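Local coordinates for protein MFP2b (Ascaris suum, PDB 2BJR) that probably enhances polymerization of the major sperm protein (MSP) during the amoeboid motility of nematode sperm, and binds a zinc ion, at residues Ala6-Gly14 / Leu80-Tyr91. Sequence-based numbering, arbitrary orientation.
Sequences AKEDTWAFG and LQYKGNHLSLGY. With ZN (zinc ion), chain C; SO4 (sulfate ion), chain D.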
# COMPACT_ATOMS: atom_id res chain seq x y z
N ALA A 6 1.11 26.99 -7.63
CA ALA A 6 0.80 25.64 -7.03
C ALA A 6 -0.69 25.48 -6.64
O ALA A 6 -1.25 26.38 -6.01
CB ALA A 6 1.67 25.39 -5.83
N LYS A 7 -1.32 24.39 -7.05
CA LYS A 7 -2.67 24.06 -6.60
C LYS A 7 -2.62 23.76 -5.10
O LYS A 7 -1.56 23.48 -4.54
CB LYS A 7 -3.30 22.87 -7.34
CG LYS A 7 -3.32 22.94 -8.88
CD LYS A 7 -4.70 22.61 -9.45
CE LYS A 7 -4.63 21.79 -10.78
NZ LYS A 7 -5.56 20.58 -10.79
N GLU A 8 -3.77 23.85 -4.47
CA GLU A 8 -3.89 23.49 -3.06
C GLU A 8 -3.97 21.97 -2.99
O GLU A 8 -4.40 21.32 -3.94
CB GLU A 8 -5.19 24.02 -2.46
CG GLU A 8 -5.36 25.52 -2.42
CD GLU A 8 -6.82 25.92 -2.17
OE1 GLU A 8 -7.69 25.02 -1.89
OE2 GLU A 8 -7.08 27.13 -2.24
N ASP A 9 -3.70 21.44 -1.80
CA ASP A 9 -3.88 20.02 -1.58
C ASP A 9 -5.30 19.59 -1.84
O ASP A 9 -6.25 20.31 -1.53
CB ASP A 9 -3.50 19.69 -0.14
CG ASP A 9 -2.17 20.22 0.23
OD1 ASP A 9 -1.17 19.79 -0.39
OD2 ASP A 9 -2.01 21.10 1.09
N THR A 10 -5.47 18.40 -2.38
CA THR A 10 -6.78 17.83 -2.54
C THR A 10 -7.03 16.78 -1.48
O THR A 10 -6.31 15.76 -1.41
CB THR A 10 -6.96 17.14 -3.90
OG1 THR A 10 -6.89 18.11 -4.94
CG2 THR A 10 -8.35 16.58 -4.03
N TRP A 11 -8.07 17.03 -0.72
CA TRP A 11 -8.59 16.10 0.26
C TRP A 11 -9.85 15.53 -0.34
O TRP A 11 -10.93 16.16 -0.35
CB TRP A 11 -8.85 16.81 1.61
CG TRP A 11 -7.58 17.26 2.21
CD1 TRP A 11 -7.02 18.48 2.09
CD2 TRP A 11 -6.67 16.49 3.01
NE1 TRP A 11 -5.84 18.54 2.78
CE2 TRP A 11 -5.60 17.33 3.36
CE3 TRP A 11 -6.68 15.19 3.52
CZ2 TRP A 11 -4.53 16.90 4.15
CZ3 TRP A 11 -5.63 14.79 4.32
CH2 TRP A 11 -4.56 15.64 4.61
N ALA A 12 -9.72 14.33 -0.89
CA ALA A 12 -10.78 13.72 -1.64
C ALA A 12 -11.86 13.12 -0.81
O ALA A 12 -11.65 12.68 0.31
CB ALA A 12 -10.18 12.63 -2.59
N PHE A 13 -13.04 13.04 -1.40
CA PHE A 13 -14.26 12.54 -0.80
C PHE A 13 -14.09 11.10 -0.41
O PHE A 13 -13.74 10.23 -1.26
CB PHE A 13 -15.39 12.67 -1.83
CG PHE A 13 -16.72 12.07 -1.42
CD1 PHE A 13 -17.37 12.49 -0.26
CD2 PHE A 13 -17.34 11.13 -2.23
CE1 PHE A 13 -18.61 11.96 0.09
CE2 PHE A 13 -18.56 10.59 -1.88
CZ PHE A 13 -19.19 11.01 -0.72
N GLY A 14 -14.39 10.80 0.84
CA GLY A 14 -14.10 9.49 1.41
C GLY A 14 -15.23 8.87 2.17
O GLY A 14 -15.22 8.87 3.38
N LEU A 80 -6.35 12.17 1.65
CA LEU A 80 -5.40 12.93 0.85
C LEU A 80 -5.21 12.24 -0.50
O LEU A 80 -5.09 11.00 -0.57
CB LEU A 80 -4.08 13.03 1.54
CG LEU A 80 -3.02 13.97 0.95
CD1 LEU A 80 -3.53 15.41 0.86
CD2 LEU A 80 -1.80 13.90 1.83
N GLN A 81 -5.23 13.05 -1.56
CA GLN A 81 -5.13 12.56 -2.93
C GLN A 81 -3.99 13.24 -3.62
O GLN A 81 -3.74 14.42 -3.45
CB GLN A 81 -6.43 12.79 -3.66
CG GLN A 81 -6.47 12.47 -5.14
CD GLN A 81 -7.87 12.68 -5.72
OE1 GLN A 81 -8.21 13.82 -5.97
NE2 GLN A 81 -8.67 11.63 -5.87
N TYR A 82 -3.26 12.48 -4.45
CA TYR A 82 -2.24 13.03 -5.28
C TYR A 82 -2.45 12.42 -6.69
O TYR A 82 -1.90 11.37 -7.00
CB TYR A 82 -0.84 12.80 -4.70
CG TYR A 82 0.20 13.58 -5.45
CD1 TYR A 82 0.42 14.92 -5.18
CD2 TYR A 82 0.91 13.00 -6.51
CE1 TYR A 82 1.32 15.66 -5.89
CE2 TYR A 82 1.85 13.75 -7.23
CZ TYR A 82 2.06 15.06 -6.92
OH TYR A 82 2.98 15.85 -7.63
N LYS A 83 -3.30 13.10 -7.48
CA LYS A 83 -3.73 12.68 -8.81
C LYS A 83 -3.08 13.66 -9.78
O LYS A 83 -3.35 14.86 -9.72
CB LYS A 83 -5.24 12.80 -8.90
CG LYS A 83 -5.92 12.46 -10.21
CD LYS A 83 -7.41 12.13 -9.97
CE LYS A 83 -8.02 11.40 -11.17
NZ LYS A 83 -9.49 11.14 -11.11
N GLY A 84 -2.24 13.16 -10.67
CA GLY A 84 -1.52 13.99 -11.60
C GLY A 84 -0.09 14.03 -11.15
O GLY A 84 0.35 13.14 -10.41
N ASN A 85 0.66 15.02 -11.61
CA ASN A 85 2.04 15.17 -11.21
C ASN A 85 2.42 16.63 -11.07
O ASN A 85 1.56 17.52 -11.21
CB ASN A 85 2.98 14.39 -12.15
CG ASN A 85 2.99 14.92 -13.57
OD1 ASN A 85 2.72 16.11 -13.81
ND2 ASN A 85 3.30 14.04 -14.52
N HIS A 86 3.68 16.89 -10.77
CA HIS A 86 4.08 18.25 -10.45
C HIS A 86 3.91 19.25 -11.62
O HIS A 86 3.82 20.44 -11.38
CB HIS A 86 5.51 18.29 -9.94
CG HIS A 86 6.51 17.85 -10.96
ND1 HIS A 86 7.20 18.75 -11.74
CD2 HIS A 86 6.92 16.62 -11.35
CE1 HIS A 86 8.02 18.09 -12.54
NE2 HIS A 86 7.85 16.79 -12.34
N LEU A 87 3.85 18.77 -12.86
CA LEU A 87 3.60 19.67 -13.99
C LEU A 87 2.21 20.31 -13.94
O LEU A 87 2.09 21.50 -14.21
CB LEU A 87 3.73 18.93 -15.31
CG LEU A 87 5.09 18.31 -15.60
CD1 LEU A 87 5.06 17.68 -17.02
CD2 LEU A 87 6.21 19.32 -15.43
N SER A 88 1.19 19.52 -13.63
CA SER A 88 -0.19 20.02 -13.52
C SER A 88 -0.55 20.55 -12.13
O SER A 88 -1.45 21.39 -12.01
CB SER A 88 -1.22 18.94 -13.93
OG SER A 88 -1.17 17.77 -13.12
N LEU A 89 0.17 20.10 -11.10
CA LEU A 89 -0.16 20.47 -9.71
C LEU A 89 0.72 21.57 -9.11
O LEU A 89 0.28 22.34 -8.25
CB LEU A 89 -0.11 19.22 -8.82
CG LEU A 89 -1.09 18.13 -9.23
CD1 LEU A 89 -0.78 16.87 -8.41
CD2 LEU A 89 -2.53 18.56 -9.04
N GLY A 90 1.96 21.65 -9.53
CA GLY A 90 2.88 22.62 -8.94
C GLY A 90 3.58 22.17 -7.67
O GLY A 90 4.36 22.91 -7.08
N TYR A 91 3.33 20.92 -7.26
CA TYR A 91 3.96 20.38 -6.05
C TYR A 91 4.05 18.87 -6.12
O TYR A 91 3.36 18.21 -6.91
CB TYR A 91 3.16 20.79 -4.77
CG TYR A 91 1.79 20.21 -4.70
CD1 TYR A 91 1.53 19.02 -4.00
CD2 TYR A 91 0.73 20.84 -5.30
CE1 TYR A 91 0.26 18.48 -3.96
CE2 TYR A 91 -0.56 20.30 -5.24
CZ TYR A 91 -0.78 19.12 -4.58
OH TYR A 91 -2.04 18.58 -4.57
ZN ZN C . 8.70 15.35 -13.51
S SO4 D . -12.99 13.91 -5.03
O1 SO4 D . -13.94 14.24 -6.11
O2 SO4 D . -13.11 12.46 -4.81
O3 SO4 D . -11.63 14.24 -5.49
O4 SO4 D . -13.30 14.73 -3.85
O HOH W 1 -4.62 18.71 -5.91
O HOH W 2 -3.09 16.89 -3.01
O HOH W 3 -6.92 15.66 -7.16
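L80 sets CG anti to its backbone N (chi1 -172°), and W11 CG stands beside the backbone N, anti to the carbonyl carbon (chi1 -66°). Together these torsions bring the L80 CD1 methyl over the centre of the six-membered ring of W11. L80 CD1 sits 3.7 Å from the centroid of the W11 six-membered ring, 9° off the normal, a CH-pi contact. L80 CB also touches W11 CZ3 at 3.6 Å. V35 and L37 of strand 34-40 pack on the same indole. W11 and L80 form a non-hydrogen-bonded antiparallel pair. Next to it, Q81 N donates to T10 O at 2.9 Å. On the other side of the sheet, T10 and Q81 run alongside each other, with T10 CG2 against Q81 OE1. Q81 NE2 is held by the backbone O of D22.

Strand 10-15 is one of the two edge strands of a six-stranded antiparallel sheet and pairs with strand 76-81. Beyond the pairing the two chains part, and Y91 reaches between them. Y91 CE2 lies 3.4 Å from K7 O. R165 makes a cation-pi contact with this ring, a salt bridge to D9 OD1 and a hydrogen bond to K7 O; Y93 OH also hydrogen-bonds D9 OD1. Two waters bind Y91 OH. One also accepts from T10 N and donates to Q81 O, bridging the gap between the segments. The other reaches T10 OG1 and E8 O.

The chains meet again at the end of helix 86-89. There K7 N donates to L89 O at 2.9 Å. The bent K7 side chain runs back along the helix end and brings K7 CE to 3.4 Å from S88 O. G90, the first residue past the helix, has positive phi and lies against A6. At the helix start, N85 OD1 caps L87 N. The next residue, H86, binds zinc through NE2 with C174, C176 and C179.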